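Local coordinates for protein endoglucanase (Uncultured bacterium, PDB 3X17) that hydrolyses internal beta-1,4-glucosidic bonds of cellulose, as a glycoside hydrolase family 9 endoglucanase carrying an N-terminal Ig-like domain on an (alpha/alpha)6-barrel catalytic domain, at residues Q32-L37 and L470-L475; P72-D75 and D81-Y84; Q415-S420 and L463-Y468; L447-L452 and P456-A461. All blocks are in the same frame, centred on the assembly; numbering follows the deposited sequence.

Interaction 1: Q32-L37 and L470-L475; sequences QAVLAL and LGVNPL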
loop_
_atom_site.group_PDB
_atom_site.type_symbol
_atom_site.label_atom_id
_atom_site.label_comp_id
_atom_site.label_asym_id
_atom_site.label_seq_id
_atom_site.Cartn_x
_atom_site.Cartn_y
_atom_site.Cartn_z
ATOM N N GLN A 32 -10.835 -10.479 -16.661
ATOM C CA GLN A 32 -11.811 -11.360 -16.007
ATOM C C GLN A 32 -13.162 -10.672 -15.790
ATOM O O GLN A 32 -13.225 -9.457 -15.596
ATOM C CB GLN A 32 -11.264 -11.872 -14.676
ATOM C CG GLN A 32 -10.898 -10.758 -13.665
ATOM C CD GLN A 32 -10.351 -11.328 -12.356
ATOM O OE1 GLN A 32 -10.907 -12.288 -11.805
ATOM N NE2 GLN A 32 -9.267 -10.726 -11.839
ATOM N N ALA A 33 -14.241 -11.451 -15.837
ATOM C CA ALA A 33 -15.510 -11.040 -15.246
ATOM C C ALA A 33 -16.082 -12.214 -14.469
ATOM O O ALA A 33 -15.879 -13.384 -14.821
ATOM C CB ALA A 33 -16.508 -10.576 -16.332
ATOM N N VAL A 34 -16.659 -11.917 -13.324
ATOM C CA VAL A 34 -16.991 -12.972 -12.392
ATOM C C VAL A 34 -18.463 -12.828 -12.122
ATOM O O VAL A 34 -18.934 -11.734 -11.801
ATOM C CB VAL A 34 -16.174 -12.879 -11.090
ATOM C CG1 VAL A 34 -16.702 -13.836 -10.031
ATOM C CG2 VAL A 34 -14.700 -13.147 -11.364
ATOM N N LEU A 35 -19.193 -13.909 -12.389
ATOM C CA LEU A 35 -20.609 -14.001 -12.085
ATOM C C LEU A 35 -20.763 -14.663 -10.719
ATOM O O LEU A 35 -20.408 -15.818 -10.542
ATOM C CB LEU A 35 -21.318 -14.853 -13.149
ATOM C CG LEU A 35 -22.812 -15.104 -12.860
ATOM C CD1 LEU A 35 -23.605 -13.803 -13.024
ATOM C CD2 LEU A 35 -23.381 -16.197 -13.779
ATOM N N ALA A 36 -21.234 -13.912 -9.737
ATOM C CA ALA A 36 -21.404 -14.484 -8.410
ATOM C C ALA A 36 -22.881 -14.657 -8.149
ATOM O O ALA A 36 -23.635 -13.698 -8.233
ATOM C CB ALA A 36 -20.765 -13.596 -7.339
ATOM N N LEU A 37 -23.280 -15.877 -7.804
ATOM C CA LEU A 37 -24.670 -16.159 -7.438
ATOM C C LEU A 37 -24.993 -15.734 -6.010
ATOM O O LEU A 37 -24.214 -15.975 -5.080
ATOM C CB LEU A 37 -24.985 -17.646 -7.607
ATOM C CG LEU A 37 -24.950 -18.180 -9.031
ATOM C CD1 LEU A 37 -25.283 -19.678 -9.055
ATOM C CD2 LEU A 37 -25.911 -17.382 -9.902
ATOM N N LEU A 470 -10.535 -3.115 -6.951
ATOM C CA LEU A 470 -11.248 -2.195 -7.809
ATOM C C LEU A 470 -12.578 -2.747 -8.281
ATOM O O LEU A 470 -13.150 -2.244 -9.245
ATOM C CB LEU A 470 -10.385 -1.732 -8.998
ATOM C CG LEU A 470 -9.244 -0.789 -8.611
ATOM C CD1 LEU A 470 -8.307 -0.564 -9.803
ATOM C CD2 LEU A 470 -9.781 0.562 -8.136
ATOM N N GLY A 471 -13.065 -3.783 -7.602
ATOM C CA GLY A 471 -14.465 -4.192 -7.759
ATOM C C GLY A 471 -14.699 -5.676 -8.015
ATOM O O GLY A 471 -15.857 -6.139 -8.020
ATOM N N VAL A 472 -13.617 -6.442 -8.156
ATOM C CA VAL A 472 -13.747 -7.890 -8.308
ATOM C C VAL A 472 -13.737 -8.584 -6.948
ATOM O O VAL A 472 -12.751 -9.187 -6.540
ATOM C CB VAL A 472 -12.720 -8.511 -9.327
ATOM C CG1 VAL A 472 -12.995 -10.035 -9.528
ATOM C CG2 VAL A 472 -12.848 -7.822 -10.688
ATOM N N ASN A 473 -14.863 -8.493 -6.250
ATOM C CA ASN A 473 -14.976 -8.946 -4.863
ATOM C C ASN A 473 -16.465 -9.085 -4.517
ATOM O O ASN A 473 -17.322 -8.581 -5.244
ATOM C CB ASN A 473 -14.278 -7.955 -3.923
ATOM C CG ASN A 473 -14.907 -6.563 -3.967
ATOM O OD1 ASN A 473 -16.099 -6.406 -3.698
ATOM N ND2 ASN A 473 -14.121 -5.557 -4.375
ATOM N N PRO A 474 -16.790 -9.810 -3.443
ATOM C CA PRO A 474 -18.196 -10.200 -3.371
ATOM C C PRO A 474 -19.122 -9.023 -3.071
ATOM O O PRO A 474 -20.334 -9.184 -3.124
ATOM C CB PRO A 474 -18.230 -11.194 -2.204
ATOM C CG PRO A 474 -16.912 -11.053 -1.516
ATOM C CD PRO A 474 -15.947 -10.619 -2.549
ATOM N N LEU A 475 -18.552 -7.875 -2.679
ATOM C CA LEU A 475 -19.348 -6.663 -2.380
ATOM C C LEU A 475 -19.424 -5.738 -3.591
ATOM O O LEU A 475 -20.018 -4.664 -3.529
ATOM C CB LEU A 475 -18.744 -5.912 -1.191
ATOM C CG LEU A 475 -18.704 -6.736 0.097
ATOM C CD1 LEU A 475 -17.988 -5.963 1.182
ATOM C CD2 LEU A 475 -20.126 -7.240 0.550
#
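Val472 holds CG1 anti to its backbone N (chi1 -175°), which sets this methyl against Gln32 and Val34 on strand 32-37. Gln32 comes to it with CG wedged between its own backbone N and carbonyl carbon (chi1 59°) and the rest of the chain extended, while Val34 presents CG2, the methyl beside its backbone N. The contact belongs to the interface between the N-terminal Ig-like domain, which supplies the strand, and the (alpha/alpha)6-barrel domain, whose loop after helix 456-469 supplies Val472. CG1 of Val472 lies 4.0 Å from Val34 CG2, the two side chains meeting at about a right angle. Val472 CG1 also sits 3.8 Å from Gln32 OE1, a van der Waals contact with the amide end of an obliquely placed chain. That amide has its polar partners elsewhere: NE2 bonds to Asp467 OD2 on the helix just before the loop, and OE1 to Arg85 NH1 on the neighbouring strand, which together limit its rotation. No hydrogen bond runs directly between the two segments, whose CA atoms come no closer than 7.3 Å, at Val34 and Val472. Gly471, at a positive phi of 131° where a CB would jam against the preceding carbonyl, lets the chain turn ahead of Val472. Val472 is itself the centre of an inverse gamma turn, closed by a weak bond of 3.1 Å from Asn473 N to Gly471 O.

Interaction 2: P72-D75 and D81-Y84; sequences PSED and DTLY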
loop_
_atom_site.group_PDB
_atom_site.type_symbol
_atom_site.label_atom_id
_atom_site.label_comp_id
_atom_site.label_asym_id
_atom_site.label_seq_id
_atom_site.Cartn_x
_atom_site.Cartn_y
_atom_site.Cartn_z
ATOM N N PRO A 72 -20.039 -24.089 -12.609
ATOM C CA PRO A 72 -19.829 -23.292 -11.398
ATOM C C PRO A 72 -18.565 -23.738 -10.673
ATOM O O PRO A 72 -18.089 -24.857 -10.890
ATOM C CB PRO A 72 -21.047 -23.637 -10.540
ATOM C CG PRO A 72 -21.294 -25.118 -10.875
ATOM C CD PRO A 72 -20.894 -25.269 -12.354
ATOM N N SER A 73 -18.009 -22.826 -9.874
ATOM C CA SER A 73 -17.061 -23.145 -8.802
ATOM C C SER A 73 -17.565 -22.541 -7.496
ATOM O O SER A 73 -18.031 -21.390 -7.464
ATOM C CB SER A 73 -15.692 -22.537 -9.109
ATOM O OG SER A 73 -14.866 -23.473 -9.767
ATOM N N GLU A 74 -17.417 -23.296 -6.414
ATOM C CA GLU A 74 -17.781 -22.808 -5.093
ATOM C C GLU A 74 -16.552 -22.292 -4.339
ATOM O O GLU A 74 -15.631 -23.049 -4.028
ATOM C CB GLU A 74 -18.487 -23.896 -4.288
ATOM C CG GLU A 74 -19.560 -23.345 -3.353
ATOM C CD GLU A 74 -20.050 -24.373 -2.340
ATOM O OE1 GLU A 74 -20.543 -25.443 -2.773
ATOM O OE2 GLU A 74 -19.940 -24.110 -1.118
ATOM N N ASP A 75 -16.525 -21.011 -4.045
ATOM C CA ASP A 75 -15.393 -20.388 -3.391
ATOM C C ASP A 75 -15.345 -20.749 -1.925
ATOM O O ASP A 75 -15.494 -19.911 -1.072
ATOM C CB ASP A 75 -15.479 -18.894 -3.551
ATOM C CG ASP A 75 -14.306 -18.184 -2.967
ATOM O OD1 ASP A 75 -13.241 -18.764 -2.933
ATOM O OD2 ASP A 75 -14.467 -17.054 -2.533
ATOM N N ASP A 81 -19.144 -18.142 -2.081
ATOM C CA ASP A 81 -20.002 -17.917 -3.251
ATOM C C ASP A 81 -19.919 -19.027 -4.297
ATOM O O ASP A 81 -18.931 -19.767 -4.381
ATOM C CB ASP A 81 -19.732 -16.568 -3.927
ATOM C CG ASP A 81 -20.003 -15.384 -3.015
ATOM O OD1 ASP A 81 -20.548 -15.593 -1.905
ATOM O OD2 ASP A 81 -19.671 -14.244 -3.428
ATOM N N THR A 82 -20.956 -19.101 -5.121
ATOM C CA THR A 82 -20.896 -19.839 -6.356
ATOM C C THR A 82 -20.523 -18.892 -7.481
ATOM O O THR A 82 -21.247 -17.917 -7.742
ATOM C CB THR A 82 -22.265 -20.497 -6.653
ATOM O OG1 THR A 82 -22.533 -21.464 -5.636
ATOM C CG2 THR A 82 -22.238 -21.209 -8.011
ATOM N N LEU A 83 -19.378 -19.161 -8.114
ATOM C CA LEU A 83 -18.872 -18.321 -9.201
ATOM C C LEU A 83 -18.896 -19.021 -10.562
ATOM O O LEU A 83 -18.529 -20.194 -10.687
ATOM C CB LEU A 83 -17.448 -17.816 -8.899
ATOM C CG LEU A 83 -17.243 -17.312 -7.458
ATOM C CD1 LEU A 83 -15.800 -16.837 -7.235
ATOM C CD2 LEU A 83 -18.237 -16.165 -7.185
ATOM N N TYR A 84 -19.225 -18.248 -11.588
ATOM C CA TYR A 84 -18.810 -18.548 -12.945
ATOM C C TYR A 84 -17.868 -17.449 -13.399
ATOM O O TYR A 84 -17.903 -16.353 -12.859
ATOM C CB TYR A 84 -20.028 -18.614 -13.867
ATOM C CG TYR A 84 -21.045 -19.662 -13.441
ATOM C CD1 TYR A 84 -21.895 -19.441 -12.360
ATOM C CD2 TYR A 84 -21.157 -20.873 -14.122
ATOM C CE1 TYR A 84 -22.838 -20.399 -11.975
ATOM C CE2 TYR A 84 -22.121 -21.825 -13.757
ATOM C CZ TYR A 84 -22.934 -21.591 -12.670
ATOM O OH TYR A 84 -23.835 -22.558 -12.255
#
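Three backbone hydrogen bonds join Ser73 to Leu83 and Asp75 to Asp81. Ser73 and Leu83 form a hydrogen-bonded antiparallel pair: Ser73 N reaches Leu83 O at 2.8 Å, and Leu83 N reaches Ser73 O at 2.7 Å in an almost straight bond (175° at the hydrogen). Asp75 N adds the third, 2.7 Å to Asp81 O. Weaker CA-H...O contacts fill in beside them, among them Glu74 CA to Asp81 O at 3.3 Å; Glu74 and Thr82 are a non-hydrogen-bonded pair. These bonds zip up a beta hairpin of the Ig-like domain, between the end of strand 63-74 and the start of strand 82-87, with Asp75 and Asp81 at the turn. Ser73 and Leu83 share one face of the sheet, Glu74 and Thr82 the other.

Apolar packing gathers at the far end of the pairing. Pro72, which follows a cis peptide bond, lies alongside Tyr84 with its CA over one ring face, 3.6 Å above the plane and offset toward the rim, and its CB 3.5 Å from Tyr84 CZ. Thr82 CG2 touches Pro72 CB at 3.7 Å. The phenol OH of Tyr84 is buried here without a polar partner, and Trp49 meets the ring edge-to-face. Replacing Tyr84 by an alanine is likely to open a gap under Pro72 and leave Trp49 without its aromatic mate.

The acidic ends bond outside the hairpin strands: Asp75 to Ser79 OG and Gly421 N, Asp81 to Tyr422 OH and, by a salt bridge, Arg527.

Interaction 3: Q415-S420 and L463-Y468; sequences QTYEQS and LAQLDY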
loop_
_atom_site.group_PDB
_atom_site.type_symbol
_atom_site.label_atom_id
_atom_site.label_comp_id
_atom_site.label_asym_id
_atom_site.label_seq_id
_atom_site.Cartn_x
_atom_site.Cartn_y
_atom_site.Cartn_z
ATOM N N GLN A 415 -0.271 -20.204 -4.453
ATOM C CA GLN A 415 -1.126 -21.301 -4.006
ATOM C C GLN A 415 -2.406 -20.825 -3.319
ATOM O O GLN A 415 -3.493 -21.422 -3.501
ATOM C CB GLN A 415 -0.354 -22.224 -3.072
ATOM C CG GLN A 415 -1.246 -23.011 -2.128
ATOM C CD GLN A 415 -0.469 -23.989 -1.249
ATOM O OE1 GLN A 415 -1.022 -24.567 -0.313
ATOM N NE2 GLN A 415 0.805 -24.191 -1.557
ATOM N N THR A 416 -2.293 -19.781 -2.491
ATOM C CA THR A 416 -3.495 -19.202 -1.884
ATOM C C THR A 416 -4.387 -18.577 -2.956
ATOM O O THR A 416 -5.606 -18.759 -2.967
ATOM C CB THR A 416 -3.152 -18.168 -0.794
ATOM O OG1 THR A 416 -2.225 -18.740 0.133
ATOM C CG2 THR A 416 -4.421 -17.745 -0.023
ATOM N N TYR A 417 -3.772 -17.870 -3.888
ATOM C CA TYR A 417 -4.526 -17.238 -4.952
ATOM C C TYR A 417 -5.361 -18.292 -5.695
ATOM O O TYR A 417 -6.510 -18.038 -6.075
ATOM C CB TYR A 417 -3.567 -16.530 -5.905
ATOM C CG TYR A 417 -4.077 -16.328 -7.317
ATOM C CD1 TYR A 417 -4.910 -15.263 -7.631
ATOM C CD2 TYR A 417 -3.650 -17.153 -8.357
ATOM C CE1 TYR A 417 -5.371 -15.053 -8.945
ATOM C CE2 TYR A 417 -4.051 -16.917 -9.678
ATOM C CZ TYR A 417 -4.935 -15.873 -9.953
ATOM O OH TYR A 417 -5.365 -15.634 -11.243
ATOM N N GLU A 418 -4.792 -19.477 -5.875
ATOM C CA GLU A 418 -5.485 -20.522 -6.616
ATOM C C GLU A 418 -6.635 -21.095 -5.803
ATOM O O GLU A 418 -7.595 -21.589 -6.366
ATOM C CB GLU A 418 -4.523 -21.641 -7.011
ATOM C CG GLU A 418 -3.486 -21.216 -8.050
ATOM C CD GLU A 418 -2.960 -22.396 -8.842
ATOM O OE1 GLU A 418 -2.373 -23.319 -8.225
ATOM O OE2 GLU A 418 -3.154 -22.395 -10.074
ATOM N N GLN A 419 -6.557 -20.979 -4.482
ATOM C CA GLN A 419 -7.643 -21.435 -3.617
ATOM C C GLN A 419 -8.792 -20.430 -3.499
ATOM O O GLN A 419 -9.695 -20.634 -2.703
ATOM C CB GLN A 419 -7.111 -21.774 -2.223
ATOM C CG GLN A 419 -6.203 -22.974 -2.217
ATOM C CD GLN A 419 -5.350 -23.096 -0.957
ATOM O OE1 GLN A 419 -4.960 -24.202 -0.592
ATOM N NE2 GLN A 419 -5.025 -21.972 -0.313
ATOM N N SER A 420 -8.777 -19.359 -4.287
ATOM C CA SER A 420 -9.595 -18.199 -3.959
ATOM C C SER A 420 -10.386 -17.712 -5.154
ATOM O O SER A 420 -9.838 -17.156 -6.099
ATOM C CB SER A 420 -8.732 -17.061 -3.412
ATOM O OG SER A 420 -9.532 -15.927 -3.093
ATOM N N LEU A 463 -2.020 -8.879 -11.071
ATOM C CA LEU A 463 -3.073 -8.041 -11.659
ATOM C C LEU A 463 -4.388 -8.270 -10.926
ATOM O O LEU A 463 -5.171 -7.335 -10.711
ATOM C CB LEU A 463 -3.280 -8.353 -13.145
ATOM C CG LEU A 463 -4.418 -7.608 -13.848
ATOM C CD1 LEU A 463 -4.198 -6.065 -13.718
ATOM C CD2 LEU A 463 -4.411 -7.992 -15.333
ATOM N N ALA A 464 -4.623 -9.519 -10.558
ATOM C CA ALA A 464 -5.865 -9.901 -9.894
ATOM C C ALA A 464 -6.047 -9.156 -8.555
ATOM O O ALA A 464 -7.170 -9.095 -8.015
ATOM C CB ALA A 464 -5.880 -11.409 -9.669
ATOM N N GLN A 465 -4.958 -8.629 -8.005
ATOM C CA GLN A 465 -5.063 -7.859 -6.744
ATOM C C GLN A 465 -5.554 -6.430 -6.990
ATOM O O GLN A 465 -6.363 -5.897 -6.216
ATOM C CB GLN A 465 -3.728 -7.823 -5.995
ATOM C CG GLN A 465 -3.186 -9.190 -5.722
ATOM C CD GLN A 465 -4.283 -10.154 -5.318
ATOM O OE1 GLN A 465 -5.111 -9.838 -4.436
ATOM N NE2 GLN A 465 -4.323 -11.339 -5.975
ATOM N N LEU A 466 -5.118 -5.849 -8.104
ATOM C CA LEU A 466 -5.756 -4.641 -8.605
ATOM C C LEU A 466 -7.229 -4.850 -8.964
ATOM O O LEU A 466 -8.068 -4.057 -8.552
ATOM C CB LEU A 466 -4.979 -4.048 -9.773
ATOM C CG LEU A 466 -3.561 -3.550 -9.494
ATOM C CD1 LEU A 466 -2.826 -3.322 -10.802
ATOM C CD2 LEU A 466 -3.627 -2.208 -8.754
ATOM N N ASP A 467 -7.558 -5.890 -9.729
ATOM C CA ASP A 467 -8.972 -6.146 -10.056
ATOM C C ASP A 467 -9.805 -6.247 -8.788
ATOM O O ASP A 467 -10.952 -5.807 -8.757
ATOM C CB ASP A 467 -9.184 -7.426 -10.898
ATOM C CG ASP A 467 -8.500 -7.365 -12.286
ATOM O OD1 ASP A 467 -8.334 -6.255 -12.878
ATOM O OD2 ASP A 467 -8.193 -8.455 -12.820
ATOM N N TYR A 468 -9.250 -6.921 -7.788
ATOM C CA TYR A 468 -9.977 -7.206 -6.563
ATOM C C TYR A 468 -10.290 -5.935 -5.757
ATOM O O TYR A 468 -11.444 -5.719 -5.365
ATOM C CB TYR A 468 -9.219 -8.211 -5.695
ATOM C CG TYR A 468 -9.771 -8.308 -4.287
ATOM C CD1 TYR A 468 -10.856 -9.138 -3.999
ATOM C CD2 TYR A 468 -9.139 -7.667 -3.223
ATOM C CE1 TYR A 468 -11.358 -9.229 -2.699
ATOM C CE2 TYR A 468 -9.603 -7.803 -1.923
ATOM C CZ TYR A 468 -10.727 -8.561 -1.669
ATOM O OH TYR A 468 -11.227 -8.636 -0.381
#
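Tyr417 contributes half of the buried surface, its ring spanning from helix 396-418 to Ala464 and Gln465 on helix 456-469. The contact is a sparse helix-to-helix packing in the (alpha/alpha)6 barrel of the catalytic domain, at the C-terminal end of the first helix. The backbones stay well apart, the CA atoms of Tyr417 and Ala464 being 8.9 Å from each other, and the aromatic side chain bridges the distance. Its CG is anti to the backbone N (chi1 155°), which carries the ring across to the second helix. There Tyr417 CE1 meets Ala464 CB at 3.7 Å, the methyl approaching the ring obliquely. Ala464 offers only this methyl, and its short side chain lets the ring come close to the helix. At the ring's far end the hydroxyl hydrogen-bonds Arg460 NE, one turn earlier on helix 456-469, and so helps fix the ring between the helices.

Gln465 is the third partner. Its side chain does not leave the backbone facing Tyr417, yet the folded chain (chi2 -40°) brings the amide beside the ring, where NE2 lies obliquely, 4.3 Å from Tyr417 CD1. No hydrogen bond crosses between the segments. The NE2 of Gln465 is instead held by two carbonyl oxygens, one from its own helix and one from the loop beyond helix 396-418: Ala461 O and Gly423 O.

Interaction 4: L447-L452 and P456-A461; sequences LFAHHL and PEYERA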
loop_
_atom_site.group_PDB
_atom_site.type_symbol
_atom_site.label_atom_id
_atom_site.label_comp_id
_atom_site.label_asym_id
_atom_site.label_seq_id
_atom_site.Cartn_x
_atom_site.Cartn_y
_atom_site.Cartn_z
ATOM N N LEU A 447 5.298 -10.191 -7.987
ATOM C CA LEU A 447 6.070 -9.426 -8.922
ATOM C C LEU A 447 7.567 -9.499 -8.658
ATOM O O LEU A 447 8.350 -9.369 -9.589
ATOM C CB LEU A 447 5.600 -7.971 -8.990
ATOM C CG LEU A 447 4.202 -7.749 -9.579
ATOM C CD1 LEU A 447 3.781 -6.284 -9.456
ATOM C CD2 LEU A 447 4.097 -8.244 -11.021
ATOM N N PHE A 448 7.986 -9.636 -7.404
ATOM C CA PHE A 448 9.429 -9.770 -7.133
ATOM C C PHE A 448 9.957 -11.058 -7.806
ATOM O O PHE A 448 11.015 -11.051 -8.429
ATOM C CB PHE A 448 9.725 -9.847 -5.639
ATOM C CG PHE A 448 9.687 -8.506 -4.916
ATOM C CD1 PHE A 448 9.701 -7.304 -5.617
ATOM C CD2 PHE A 448 9.668 -8.461 -3.532
ATOM C CE1 PHE A 448 9.676 -6.077 -4.941
ATOM C CE2 PHE A 448 9.684 -7.232 -2.841
ATOM C CZ PHE A 448 9.682 -6.047 -3.553
ATOM N N ALA A 449 9.231 -12.151 -7.611
ATOM C CA ALA A 449 9.585 -13.455 -8.156
ATOM C C ALA A 449 9.537 -13.428 -9.685
ATOM O O ALA A 449 10.502 -13.793 -10.351
ATOM C CB ALA A 449 8.631 -14.556 -7.588
ATOM N N HIS A 450 8.478 -12.847 -10.221
ATOM C CA HIS A 450 8.377 -12.575 -11.646
ATOM C C HIS A 450 9.599 -11.838 -12.190
ATOM O O HIS A 450 10.007 -12.050 -13.334
ATOM C CB HIS A 450 7.112 -11.772 -11.949
ATOM C CG HIS A 450 6.943 -11.441 -13.404
ATOM N ND1 HIS A 450 6.723 -12.407 -14.366
ATOM C CD2 HIS A 450 6.994 -10.257 -14.063
ATOM C CE1 HIS A 450 6.566 -11.822 -15.543
ATOM N NE2 HIS A 450 6.776 -10.525 -15.396
ATOM N N HIS A 451 10.148 -10.935 -11.392
ATOM C CA HIS A 451 11.270 -10.146 -11.844
ATOM C C HIS A 451 12.556 -10.995 -11.923
ATOM O O HIS A 451 13.411 -10.769 -12.792
ATOM C CB HIS A 451 11.467 -8.932 -10.942
ATOM C CG HIS A 451 12.509 -7.984 -11.438
ATOM N ND1 HIS A 451 13.856 -8.159 -11.180
ATOM C CD2 HIS A 451 12.421 -6.909 -12.258
ATOM C CE1 HIS A 451 14.550 -7.216 -11.798
ATOM N NE2 HIS A 451 13.704 -6.455 -12.473
ATOM N N LEU A 452 12.685 -11.975 -11.025
ATOM C CA LEU A 452 13.865 -12.861 -11.020
ATOM C C LEU A 452 13.769 -13.938 -12.106
ATOM O O LEU A 452 14.777 -14.384 -12.653
ATOM C CB LEU A 452 14.004 -13.553 -9.668
ATOM C CG LEU A 452 14.324 -12.710 -8.427
ATOM C CD1 LEU A 452 14.600 -13.673 -7.331
ATOM C CD2 LEU A 452 15.538 -11.796 -8.654
ATOM N N PRO A 456 4.303 -15.737 -16.362
ATOM C CA PRO A 456 3.065 -15.043 -16.650
ATOM C C PRO A 456 1.964 -15.263 -15.641
ATOM O O PRO A 456 1.233 -14.350 -15.414
ATOM C CB PRO A 456 2.689 -15.608 -18.001
ATOM C CG PRO A 456 3.932 -15.872 -18.605
ATOM C CD PRO A 456 4.839 -16.361 -17.569
ATOM N N GLU A 457 1.843 -16.440 -15.061
ATOM C CA GLU A 457 0.806 -16.632 -14.082
ATOM C C GLU A 457 1.009 -15.757 -12.862
ATOM O O GLU A 457 0.089 -15.416 -12.217
ATOM C CB GLU A 457 0.623 -18.092 -13.703
ATOM C CG GLU A 457 1.685 -18.710 -12.866
ATOM C CD GLU A 457 1.549 -20.215 -12.774
ATOM O OE1 GLU A 457 0.604 -20.788 -13.330
ATOM O OE2 GLU A 457 2.381 -20.824 -12.114
ATOM N N TYR A 458 2.229 -15.393 -12.550
ATOM C CA TYR A 458 2.464 -14.569 -11.362
ATOM C C TYR A 458 1.975 -13.150 -11.653
ATOM O O TYR A 458 1.254 -12.552 -10.860
ATOM C CB TYR A 458 3.931 -14.570 -10.961
ATOM C CG TYR A 458 4.362 -15.785 -10.158
ATOM C CD1 TYR A 458 3.458 -16.777 -9.801
ATOM C CD2 TYR A 458 5.685 -15.945 -9.782
ATOM C CE1 TYR A 458 3.880 -17.920 -9.108
ATOM C CE2 TYR A 458 6.108 -17.053 -9.063
ATOM C CZ TYR A 458 5.207 -18.032 -8.723
ATOM O OH TYR A 458 5.634 -19.088 -7.944
ATOM N N GLU A 459 2.263 -12.678 -12.857
ATOM C CA GLU A 459 1.825 -11.358 -13.275
ATOM C C GLU A 459 0.300 -11.273 -13.357
ATOM O O GLU A 459 -0.319 -10.268 -12.945
ATOM C CB GLU A 459 2.456 -11.017 -14.617
ATOM C CG GLU A 459 2.498 -9.536 -14.926
ATOM C CD GLU A 459 3.295 -9.232 -16.193
ATOM O OE1 GLU A 459 4.532 -9.306 -16.147
ATOM O OE2 GLU A 459 2.687 -8.987 -17.248
ATOM N N ARG A 460 -0.315 -12.364 -13.795
ATOM C CA ARG A 460 -1.766 -12.433 -13.763
ATOM C C ARG A 460 -2.277 -12.364 -12.317
ATOM O O ARG A 460 -3.234 -11.641 -12.034
ATOM C CB ARG A 460 -2.317 -13.681 -14.472
ATOM C CG ARG A 460 -3.869 -13.745 -14.442
ATOM C CD ARG A 460 -4.416 -15.008 -15.135
ATOM N NE ARG A 460 -4.290 -16.198 -14.284
ATOM C CZ ARG A 460 -3.479 -17.232 -14.537
ATOM N NH1 ARG A 460 -2.723 -17.232 -15.634
ATOM N NH2 ARG A 460 -3.418 -18.262 -13.688
ATOM N N ALA A 461 -1.657 -13.134 -11.425
ATOM C CA ALA A 461 -2.086 -13.162 -10.038
ATOM C C ALA A 461 -1.922 -11.795 -9.382
ATOM O O ALA A 461 -2.724 -11.425 -8.547
ATOM C CB ALA A 461 -1.345 -14.248 -9.241
#
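His450 meets Tyr458 and Glu459 across the interface of two successive helices. His450 CB lies 4.4 Å from Tyr458 CB. With CG anti to the backbone N (chi1 180°), the imidazole is carried out over Glu459, whose CB lies beneath the centre of one ring face, 4.3 Å from its plane. His450 ND1 accepts a hydrogen bond from the backbone N of Arg455, in the link between the helices. At the ring's far side His450 NE2 lies 2.7 Å from Glu459 OE1, and His450 CE1 comes within 3.3 Å of the same oxygen. That oxygen stands off the ring plane, on the side where Glu459 CB lies, with the carboxylate turned 83° from the ring; the angle is too poor for a hydrogen bond, and the pair is close contact only.

The two segments form an alpha-alpha hairpin of the (alpha/alpha)6 barrel, their axes 8.8 Å apart and nearly antiparallel at 155°, with three residues in the connection. An alanine in place of His450 would probably leave the Arg455 amide without its acceptor and bare the aliphatic part of Glu459.

Beside His450, Ala449 CB meets the Tyr458 ring obliquely, 3.8 Å from CE2, while the edge of that ring faces His450 N. Leu447 CD2 makes a looser contact with Glu459 CG at 4.4 Å. Arg455 also lies against the Tyr458 ring in a cation-pi interaction, and Glu459 OE1 has a weak hydrogen bond with His555 on helix 543-558.

In the fold
From the N terminus, strand 32-37 opens the loop that interaction 1 closes only at 470-475, and the other three contacts all nest inside it. Interaction 2 comes first, a short hairpin whose second strand pairs with strand 32-37, so interactions 1 and 2 share one sheet of the Ig-like domain. It closes long before interaction 3 opens at 415-420. Interaction 4, the turn from helix 435-452 into helix 456-469, is nested within interaction 3, and both use helix 456-469. No loops cross. That helix runs on into the loop of interaction 1, while 72-75 packs on 415-420, so the Ig-like domain meets the barrel at more than one place.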